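Local coordinates for DUF1987 domain-containing protein (Pseudomonas aeruginosa, PDB 6K4F) that probably acts as the phosphorylated regulatory component of the SiaABC threonine phosphorylation pathway, which controls biofilm formation in response to carbon availability, at residues E39-G42 / Q43-D46; I45-V48 / E49-L52; K74-M77 / D78-D81; E84-Q88 / G89-V93; V106-L109 / A110-R114. All coordinates share one frame; numbering follows the deposited sequence.

Contact 1 (E39-G42 / Q43-D46); sequences ELFG and QVID
Q43 folds its side chain back onto L40 across a kink in helix 37-53. CG stands between the backbone N and the carbonyl carbon (chi1 64°), and from there the extended chain carries NE2 to L40 O at 2.9 Å. The bond is nearly straight (168°) and L40 O lies close to the amide plane of Q43, though the donor is tilted out of the carbonyl plane. The side chain thereby uses the oxygen that V44 N would take in an unbroken helix. The Q43 backbone N also misses its usual acceptor: a water bridges the two backbone atoms, accepting from Q43 N (2.8 Å) and donating to E39 O (2.6 Å). V44 N is left with a weak, bent bond to F41 O at 3.0 Å, while V44 CG2 meets F41 CD1 at 4.3 Å, obliquely to the ring. I45 N restores the regular pattern with a straight bond to the same F41 O at 2.9 Å. D46 N continues it to G42 O, and the D46 carboxylate turns on to R50. F41, V44 and I45 pack on helix 70-88, F41 and V44 also on I17 of strand 16-20, and L40 and Q43 on I8 of strand 6-8.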
# COMPACT_ATOMS: atom_id res chain seq x y z
N GLU A 39 10.78 -6.77 8.14
CA GLU A 39 11.39 -5.70 8.92
C GLU A 39 10.96 -4.34 8.40
O GLU A 39 10.72 -3.40 9.18
CB GLU A 39 12.92 -5.81 8.89
CG GLU A 39 13.54 -6.49 10.11
CD GLU A 39 12.97 -5.99 11.43
OE1 GLU A 39 12.13 -6.71 12.02
OE2 GLU A 39 13.36 -4.89 11.88
N LEU A 40 10.83 -4.21 7.07
CA LEU A 40 10.44 -2.94 6.48
C LEU A 40 8.93 -2.72 6.54
O LEU A 40 8.47 -1.63 6.90
CB LEU A 40 10.94 -2.88 5.04
CG LEU A 40 10.59 -1.59 4.30
CD1 LEU A 40 11.54 -0.50 4.74
CD2 LEU A 40 10.65 -1.81 2.79
N PHE A 41 8.12 -3.74 6.21
CA PHE A 41 6.68 -3.53 6.07
C PHE A 41 5.87 -3.85 7.31
O PHE A 41 4.67 -3.55 7.34
CB PHE A 41 6.14 -4.40 4.91
CG PHE A 41 6.51 -3.88 3.56
CD1 PHE A 41 5.88 -2.76 3.03
CD2 PHE A 41 7.52 -4.48 2.82
CE1 PHE A 41 6.24 -2.26 1.78
CE2 PHE A 41 7.90 -4.00 1.58
CZ PHE A 41 7.26 -2.88 1.05
N GLY A 42 6.47 -4.52 8.30
CA GLY A 42 5.71 -4.85 9.49
C GLY A 42 5.13 -3.60 10.14
O GLY A 42 3.96 -3.58 10.52
N GLN A 43 5.93 -2.55 10.22
CA GLN A 43 5.47 -1.28 10.79
C GLN A 43 4.41 -0.62 9.91
O GLN A 43 3.60 0.16 10.43
CB GLN A 43 6.66 -0.35 10.98
CG GLN A 43 7.32 0.04 9.67
CD GLN A 43 8.75 0.52 9.81
OE1 GLN A 43 9.11 1.21 10.79
NE2 GLN A 43 9.58 0.19 8.81
N VAL A 44 4.41 -0.89 8.60
CA VAL A 44 3.39 -0.34 7.72
C VAL A 44 2.06 -1.04 7.95
O VAL A 44 1.00 -0.40 8.06
CB VAL A 44 3.82 -0.45 6.25
CG1 VAL A 44 2.76 0.20 5.31
CG2 VAL A 44 5.20 0.16 6.06
N ILE A 45 2.10 -2.37 8.01
CA ILE A 45 0.91 -3.14 8.37
C ILE A 45 0.36 -2.64 9.69
O ILE A 45 -0.85 -2.40 9.84
CB ILE A 45 1.26 -4.63 8.42
CG1 ILE A 45 1.63 -5.12 7.01
CG2 ILE A 45 0.11 -5.44 8.99
CD1 ILE A 45 2.19 -6.54 6.97
N ASP A 46 1.24 -2.47 10.67
CA ASP A 46 0.83 -1.99 11.99
C ASP A 46 0.15 -0.63 11.89
O ASP A 46 -0.90 -0.41 12.50
CB ASP A 46 2.05 -1.93 12.91
CG ASP A 46 1.69 -1.80 14.37
OD1 ASP A 46 1.41 -0.66 14.82
OD2 ASP A 46 1.70 -2.83 15.08
O HOH W 1 8.63 -3.17 10.78

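Contact 2 (I45-V48 / E49-L52); sequences IDWV and ERFL
D46 and R50 meet because D46 swings CG anti to its amide nitrogen (chi1 -165°) while the arginine chain, stretched as far as CD, bends at chi3 (-81°) back over the preceding turn. The result is an i to i+4 salt bridge on helix 37-53, one of the helices packed against the mixed sheet of this alpha/beta fold. R50 NE reaches D46 OD1 at 2.7 Å, with the oxygen almost exactly in the guanidinium plane and the two flat groups turned 40° apart. The guanidinium also stands at about a right angle to the indole of W47, with NH2 3.6 Å from W47 CD1, and one of its faces lies over W47 CA. The other D46 oxygen, OD2, lies 4.4 Å from E49 OE2, a like-charge approach that R50 may partly offset. One residue further along the helix, the W47 and F51 rings are nearly parallel but slid apart, their centroids 5.7 Å from each other; F51 CB, rather than its ring, sits over the indole face. W21 meets both rings edge to face, and W47 NE1 is hydrogen-bonded to S4 O. V48 packs on L59 of strand 59-68 and L52 on A86 of helix 70-88. These two aliphatic chains lie side by side and point the same way, V48 CG1 touching L52 CD1 at 3.9 Å.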
# COMPACT_ATOMS: atom_id res chain seq x y z
N ILE A 45 2.10 -2.37 8.01
CA ILE A 45 0.91 -3.14 8.37
C ILE A 45 0.36 -2.64 9.69
O ILE A 45 -0.85 -2.40 9.84
CB ILE A 45 1.26 -4.63 8.42
CG1 ILE A 45 1.63 -5.12 7.01
CG2 ILE A 45 0.11 -5.44 8.99
CD1 ILE A 45 2.19 -6.54 6.97
N ASP A 46 1.24 -2.47 10.67
CA ASP A 46 0.83 -1.99 11.99
C ASP A 46 0.15 -0.63 11.89
O ASP A 46 -0.90 -0.41 12.50
CB ASP A 46 2.05 -1.93 12.91
CG ASP A 46 1.69 -1.80 14.37
OD1 ASP A 46 1.41 -0.66 14.82
OD2 ASP A 46 1.70 -2.83 15.08
N TRP A 47 0.75 0.30 11.13
CA TRP A 47 0.16 1.63 11.01
C TRP A 47 -1.23 1.56 10.39
O TRP A 47 -2.16 2.24 10.84
CB TRP A 47 1.10 2.52 10.18
CG TRP A 47 0.72 3.98 10.13
CD1 TRP A 47 1.14 4.96 10.97
CD2 TRP A 47 -0.14 4.60 9.17
NE1 TRP A 47 0.59 6.17 10.60
CE2 TRP A 47 -0.19 5.98 9.49
CE3 TRP A 47 -0.86 4.14 8.06
CZ2 TRP A 47 -0.96 6.89 8.76
CZ3 TRP A 47 -1.62 5.05 7.33
CH2 TRP A 47 -1.66 6.41 7.68
N VAL A 48 -1.40 0.72 9.38
CA VAL A 48 -2.71 0.59 8.75
C VAL A 48 -3.71 0.02 9.74
O VAL A 48 -4.84 0.51 9.87
CB VAL A 48 -2.61 -0.28 7.48
CG1 VAL A 48 -4.02 -0.60 6.93
CG2 VAL A 48 -1.76 0.43 6.44
N GLU A 49 -3.30 -1.03 10.48
CA GLU A 49 -4.15 -1.62 11.51
C GLU A 49 -4.62 -0.56 12.50
O GLU A 49 -5.81 -0.47 12.82
CB GLU A 49 -3.40 -2.72 12.25
CG GLU A 49 -3.44 -4.10 11.62
CD GLU A 49 -2.49 -5.07 12.31
OE1 GLU A 49 -2.31 -6.20 11.80
OE2 GLU A 49 -1.93 -4.71 13.37
N ARG A 50 -3.68 0.24 13.01
CA ARG A 50 -4.02 1.26 13.99
C ARG A 50 -4.93 2.33 13.38
O ARG A 50 -5.87 2.79 14.04
CB ARG A 50 -2.75 1.88 14.58
CG ARG A 50 -1.90 0.89 15.39
CD ARG A 50 -0.73 1.55 16.10
NE ARG A 50 0.41 1.79 15.22
CZ ARG A 50 0.76 2.99 14.81
NH1 ARG A 50 0.05 4.04 15.20
NH2 ARG A 50 1.80 3.15 14.01
N PHE A 51 -4.67 2.73 12.13
CA PHE A 51 -5.52 3.73 11.50
C PHE A 51 -6.96 3.23 11.39
O PHE A 51 -7.91 4.00 11.59
CB PHE A 51 -4.97 4.09 10.12
CG PHE A 51 -5.77 5.16 9.42
CD1 PHE A 51 -5.45 6.50 9.58
CD2 PHE A 51 -6.86 4.82 8.62
CE1 PHE A 51 -6.19 7.49 8.95
CE2 PHE A 51 -7.60 5.81 7.99
CZ PHE A 51 -7.27 7.14 8.15
N LEU A 52 -7.13 1.95 11.05
CA LEU A 52 -8.47 1.39 10.93
C LEU A 52 -9.15 1.28 12.28
O LEU A 52 -10.37 1.47 12.39
CB LEU A 52 -8.39 0.02 10.26
CG LEU A 52 -7.80 0.07 8.85
CD1 LEU A 52 -7.54 -1.33 8.32
CD2 LEU A 52 -8.73 0.86 7.92

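Contact 3 (K74-M77 / D78-D81); sequences KAMM and DILD
M77 and D81, one turn apart on helix 70-88, slant across each other, with D81 OD2 3.6 Å from M77 CG. The methionine leaves with CG opposite the amide nitrogen (chi1 -179°) and then bends at both following torsions, which turns its methyl end toward F113 of helix 108-115. D81 leans back over the preceding turn, and its backbone N bonds M77 O at 2.7 Å. D78 does likewise: its carboxylate lays its flat face over K74 O, the carbon CG nearest at 3.3 Å; neither oxygen can accept from a carbonyl, and the bond to K74 O comes from D78 N at 3.0 Å. On the buried side the contact is apolar and lighter, M76 SD meeting I79 CD1 at 4.3 Å. L80 sets CG 3.2 Å from M76 O, close to the carbonyl oxygen that its own N bonds at 2.8 Å. M76 presses on L63, L65 and L68 of strand 59-68, I79 on L61 and on V44 and I45 of helix 37-53, and L80 on F113. Helix 70-88 is the crossover helix of a beta-alpha-beta unit linking the parallel strands 59-68 and 93-99, its apolar side on the sheet and its acidic side outward.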
# COMPACT_ATOMS: atom_id res chain seq x y z
N LYS A 74 4.36 -10.35 -1.08
CA LYS A 74 3.59 -10.93 0.02
C LYS A 74 3.20 -9.88 1.04
O LYS A 74 2.08 -9.91 1.58
CB LYS A 74 4.40 -12.04 0.69
CG LYS A 74 4.70 -13.18 -0.29
CD LYS A 74 5.34 -14.36 0.38
CE LYS A 74 5.39 -15.53 -0.57
NZ LYS A 74 4.22 -16.42 -0.42
N ALA A 75 4.10 -8.94 1.33
CA ALA A 75 3.81 -7.87 2.28
C ALA A 75 2.69 -6.97 1.78
O ALA A 75 1.79 -6.60 2.54
CB ALA A 75 5.07 -7.05 2.55
N MET A 76 2.71 -6.62 0.49
CA MET A 76 1.62 -5.81 -0.06
C MET A 76 0.30 -6.56 -0.08
O MET A 76 -0.76 -5.98 0.17
CB MET A 76 1.99 -5.32 -1.46
CG MET A 76 3.25 -4.48 -1.43
SD MET A 76 2.90 -2.81 -0.82
CE MET A 76 1.28 -2.50 -1.56
N MET A 77 0.32 -7.86 -0.38
CA MET A 77 -0.92 -8.64 -0.31
C MET A 77 -1.50 -8.61 1.10
O MET A 77 -2.72 -8.54 1.27
CB MET A 77 -0.66 -10.07 -0.77
CG MET A 77 -1.89 -10.95 -0.75
SD MET A 77 -2.90 -10.64 -2.21
CE MET A 77 -1.76 -11.24 -3.44
N ASP A 78 -0.63 -8.63 2.12
CA ASP A 78 -1.08 -8.56 3.50
C ASP A 78 -1.76 -7.22 3.78
O ASP A 78 -2.82 -7.18 4.42
CB ASP A 78 0.10 -8.76 4.46
CG ASP A 78 0.61 -10.21 4.50
OD1 ASP A 78 -0.10 -11.12 4.02
OD2 ASP A 78 1.72 -10.43 5.02
N ILE A 79 -1.17 -6.13 3.30
CA ILE A 79 -1.81 -4.82 3.43
C ILE A 79 -3.15 -4.79 2.70
O ILE A 79 -4.17 -4.36 3.25
CB ILE A 79 -0.86 -3.73 2.91
CG1 ILE A 79 0.37 -3.60 3.84
CG2 ILE A 79 -1.60 -2.40 2.77
CD1 ILE A 79 1.49 -2.74 3.25
N LEU A 80 -3.16 -5.26 1.46
CA LEU A 80 -4.41 -5.27 0.69
C LEU A 80 -5.46 -6.13 1.37
O LEU A 80 -6.65 -5.79 1.37
CB LEU A 80 -4.14 -5.76 -0.73
CG LEU A 80 -3.25 -4.84 -1.57
CD1 LEU A 80 -3.07 -5.37 -3.00
CD2 LEU A 80 -3.80 -3.42 -1.58
N ASP A 81 -5.05 -7.26 1.96
CA ASP A 81 -6.02 -8.11 2.65
C ASP A 81 -6.58 -7.41 3.89
O ASP A 81 -7.77 -7.58 4.20
CB ASP A 81 -5.39 -9.46 3.00
CG ASP A 81 -5.38 -10.45 1.81
OD1 ASP A 81 -6.28 -10.38 0.95
OD2 ASP A 81 -4.46 -11.30 1.74

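Contact 4 (E84-Q88 / G89-V93); sequences EEAHQ and GGRPV
A86 and R91 close the end of helix 70-88 in a Schellman motif. R91 N bonds A86 O at 3.1 Å, spanning five residues, and the shorter bond of the pair runs from G90 N to H87 O at 2.9 Å, approaching from above the carbonyl plane rather than along a lone pair. G89 N has weak bonds, to E85 O and to A86 O. G90 takes the positive phi (96°) that reverses the chain in this motif, a conformation glycine reaches easily. The reversal lays R91 over the last turn: its CB is 4.0 Å from A86 CB and 3.2 Å from A86 O. R91 O faces H87, with a CA-H...O contact from H87 CA at 3.5 Å and H87 CD2 likewise 3.5 Å away, the oxygen lying at the edge of the imidazole near its plane. Further out, S118 OG is hydrogen-bonded to both H87 ND1 and Q88 OE1, while E84 OE1 takes S118 N, anchoring the final turn to one serine. R91 is buried and sends its guanidinium away from the motif: NE bonds R57 O, NH1 bonds L52 O at the end of helix 37-53, and NH2 makes a weak bond to F51 O. Beyond it P92 pairs through its backbone with L59 of strand 59-68, and V93, packed on F119, begins the neighbouring parallel strand 93-99.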
# COMPACT_ATOMS: atom_id res chain seq x y z
N GLU A 84 -9.09 -5.03 2.47
CA GLU A 84 -10.29 -5.70 1.95
C GLU A 84 -11.22 -6.11 3.09
O GLU A 84 -12.43 -5.89 3.02
CB GLU A 84 -9.90 -6.91 1.11
CG GLU A 84 -11.08 -7.81 0.73
CD GLU A 84 -11.96 -7.21 -0.36
OE1 GLU A 84 -11.66 -6.09 -0.83
OE2 GLU A 84 -12.95 -7.86 -0.76
N GLU A 85 -10.66 -6.72 4.14
CA GLU A 85 -11.42 -7.01 5.34
C GLU A 85 -12.13 -5.77 5.87
O GLU A 85 -13.31 -5.81 6.23
CB GLU A 85 -10.49 -7.59 6.41
CG GLU A 85 -11.14 -7.91 7.75
CD GLU A 85 -12.39 -8.77 7.61
OE1 GLU A 85 -12.39 -9.69 6.76
OE2 GLU A 85 -13.36 -8.53 8.36
N ALA A 86 -11.41 -4.64 5.94
CA ALA A 86 -12.03 -3.42 6.43
C ALA A 86 -13.12 -2.94 5.48
O ALA A 86 -14.16 -2.46 5.92
CB ALA A 86 -10.97 -2.33 6.63
N HIS A 87 -12.89 -3.07 4.17
CA HIS A 87 -13.87 -2.61 3.20
C HIS A 87 -15.16 -3.43 3.29
O HIS A 87 -16.26 -2.88 3.18
CB HIS A 87 -13.30 -2.67 1.78
CG HIS A 87 -14.27 -2.24 0.73
ND1 HIS A 87 -14.77 -3.11 -0.23
CD2 HIS A 87 -14.86 -1.05 0.49
CE1 HIS A 87 -15.60 -2.45 -1.01
NE2 HIS A 87 -15.67 -1.20 -0.60
N GLN A 88 -15.03 -4.74 3.48
CA GLN A 88 -16.22 -5.57 3.62
C GLN A 88 -17.01 -5.22 4.87
O GLN A 88 -18.21 -5.50 4.93
CB GLN A 88 -15.82 -7.05 3.62
CG GLN A 88 -15.08 -7.48 2.36
CD GLN A 88 -15.93 -7.38 1.11
OE1 GLN A 88 -15.72 -6.52 0.26
NE2 GLN A 88 -16.91 -8.27 0.99
N GLY A 89 -16.38 -4.59 5.84
CA GLY A 89 -17.04 -4.04 7.01
C GLY A 89 -17.62 -2.65 6.82
O GLY A 89 -18.12 -2.07 7.78
N GLY A 90 -17.55 -2.10 5.62
CA GLY A 90 -18.11 -0.78 5.36
C GLY A 90 -17.14 0.37 5.43
O GLY A 90 -17.57 1.52 5.29
N ARG A 91 -15.85 0.11 5.61
CA ARG A 91 -14.87 1.20 5.65
C ARG A 91 -14.61 1.70 4.23
O ARG A 91 -14.35 0.89 3.34
CB ARG A 91 -13.56 0.71 6.27
CG ARG A 91 -12.56 1.82 6.59
CD ARG A 91 -13.12 2.72 7.67
NE ARG A 91 -12.13 3.66 8.17
CZ ARG A 91 -11.44 3.50 9.29
NH1 ARG A 91 -11.63 2.42 10.04
NH2 ARG A 91 -10.56 4.42 9.66
N PRO A 92 -14.68 3.01 3.99
CA PRO A 92 -14.28 3.54 2.67
C PRO A 92 -12.78 3.38 2.47
O PRO A 92 -11.98 3.91 3.24
CB PRO A 92 -14.69 5.02 2.74
CG PRO A 92 -15.66 5.11 3.91
CD PRO A 92 -15.21 4.06 4.87
N VAL A 93 -12.41 2.62 1.45
CA VAL A 93 -11.01 2.37 1.11
C VAL A 93 -10.87 2.52 -0.40
O VAL A 93 -11.76 2.13 -1.16
CB VAL A 93 -10.55 0.97 1.56
CG1 VAL A 93 -9.13 0.70 1.08
CG2 VAL A 93 -10.61 0.84 3.10

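Contact 5 (V106-L109 / A110-R114); sequences VAEL and AEEFR
L109 packs its branch against the ring of F113 one turn later, and this pair is the close-fitting part of helix 108-115's first turns. CG of the leucine projects opposite the amide nitrogen (chi1 177°), which carries CD1 over one face of the phenyl ring in a CH-pi contact, 4.2 Å from the centroid and 25° off the normal. The approach is toward the rim: L109 CG is 3.7 Å from F113 CE2, and CD2 lies near the same carbon. F113 N bonds L109 O at 2.9 Å, and the ring also meets I73, M77 and L80 of helix 70-88. A smaller apolar touch joins A107 CB to A110 CB at 4.0 Å, beside W97 and Y99 of strand 93-99. The acidic side is looser. E108 and E112 cross slantwise with their carboxylate planes 44° apart, OE1 of E108 4.4 Å from OE2 of E112, and no hydrogen bond joins the two side chains. E111 folds its CG to 3.2 Å from A107 O, the carbonyl its own N bonds at 3.0 Å. A107 occupies the N-cap and centres an inverse gamma turn, but its methyl cannot cap the helix, and E108 N bonds V106 O weakly. Three glutamates near this end would probably interact favourably with the helix dipole, while the closeness of E108 and E112 may raise the proton affinity of one of them.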
# COMPACT_ATOMS: atom_id res chain seq x y z
N VAL A 106 1.83 -3.30 -19.89
CA VAL A 106 0.88 -3.99 -19.03
C VAL A 106 1.36 -4.05 -17.57
O VAL A 106 2.46 -4.55 -17.29
CB VAL A 106 0.61 -5.41 -19.54
CG1 VAL A 106 -0.63 -5.97 -18.87
CG2 VAL A 106 0.46 -5.41 -21.07
N ALA A 107 0.53 -3.53 -16.67
CA ALA A 107 0.78 -3.57 -15.23
C ALA A 107 0.19 -4.86 -14.65
O ALA A 107 -0.81 -4.87 -13.92
CB ALA A 107 0.20 -2.34 -14.55
N GLU A 108 0.86 -5.96 -14.97
CA GLU A 108 0.30 -7.29 -14.76
C GLU A 108 0.12 -7.60 -13.27
O GLU A 108 -0.92 -8.10 -12.85
CB GLU A 108 1.20 -8.34 -15.42
CG GLU A 108 0.54 -9.66 -15.75
CD GLU A 108 -0.73 -9.51 -16.57
OE1 GLU A 108 -1.83 -9.63 -15.98
OE2 GLU A 108 -0.63 -9.28 -17.79
N LEU A 109 1.14 -7.30 -12.47
CA LEU A 109 1.02 -7.52 -11.03
C LEU A 109 -0.13 -6.69 -10.45
O LEU A 109 -0.93 -7.21 -9.66
CB LEU A 109 2.33 -7.17 -10.35
CG LEU A 109 2.31 -7.29 -8.83
CD1 LEU A 109 2.22 -8.74 -8.44
CD2 LEU A 109 3.56 -6.66 -8.27
N ALA A 110 -0.24 -5.43 -10.86
CA ALA A 110 -1.33 -4.59 -10.36
C ALA A 110 -2.68 -5.19 -10.69
O ALA A 110 -3.59 -5.19 -9.84
CB ALA A 110 -1.21 -3.17 -10.93
N GLU A 111 -2.83 -5.75 -11.90
CA GLU A 111 -4.10 -6.35 -12.29
C GLU A 111 -4.41 -7.58 -11.45
O GLU A 111 -5.56 -7.80 -11.07
CB GLU A 111 -4.09 -6.72 -13.77
CG GLU A 111 -3.79 -5.57 -14.72
CD GLU A 111 -5.00 -4.71 -15.01
OE1 GLU A 111 -4.89 -3.82 -15.89
OE2 GLU A 111 -6.05 -4.90 -14.37
N GLU A 112 -3.39 -8.38 -11.13
CA GLU A 112 -3.62 -9.53 -10.26
C GLU A 112 -4.03 -9.10 -8.86
O GLU A 112 -4.94 -9.70 -8.27
CB GLU A 112 -2.37 -10.41 -10.22
CG GLU A 112 -2.16 -11.15 -11.54
CD GLU A 112 -0.74 -11.60 -11.75
OE1 GLU A 112 0.11 -11.26 -10.92
OE2 GLU A 112 -0.47 -12.30 -12.75
N PHE A 113 -3.37 -8.09 -8.30
CA PHE A 113 -3.81 -7.53 -7.02
C PHE A 113 -5.24 -7.01 -7.13
O PHE A 113 -6.07 -7.22 -6.24
CB PHE A 113 -2.89 -6.39 -6.58
CG PHE A 113 -1.56 -6.83 -5.99
CD1 PHE A 113 -1.46 -7.96 -5.22
CD2 PHE A 113 -0.43 -6.05 -6.18
CE1 PHE A 113 -0.24 -8.34 -4.66
CE2 PHE A 113 0.79 -6.40 -5.62
CZ PHE A 113 0.88 -7.55 -4.86
N ARG A 114 -5.53 -6.29 -8.21
CA ARG A 114 -6.87 -5.71 -8.37
C ARG A 114 -7.95 -6.79 -8.34
O ARG A 114 -9.03 -6.59 -7.76
CB ARG A 114 -6.94 -4.93 -9.68
CG ARG A 114 -8.30 -4.28 -9.95
CD ARG A 114 -8.20 -3.25 -11.04
NE ARG A 114 -9.48 -2.60 -11.26
CZ ARG A 114 -10.28 -2.84 -12.29
NH1 ARG A 114 -9.92 -3.70 -13.23
NH2 ARG A 114 -11.44 -2.21 -12.41

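Contacts 1 and 2 are overlapping parts of helix 37-53, sharing I45 and D46, their centres about 9 Å apart; contact 3 lies in the middle of helix 70-88 and contact 4 at its C-terminal end and the turn that leaves it. The two helices lie against each other: I45 CG1 meets I79 CG1 at 3.7 Å, and F41 CD2 meets A75 CB at 3.6 Å. At their far ends contact 4 reaches contact 2 through R91 and A86, their centres about 13 Å apart. Contact 5 joins from the other flank of helix 70-88, M77 CE touching F113 CE1 at 3.5 Å. Contact 3 thus stands between contacts 1 and 5, whose centres are about 22 Å apart.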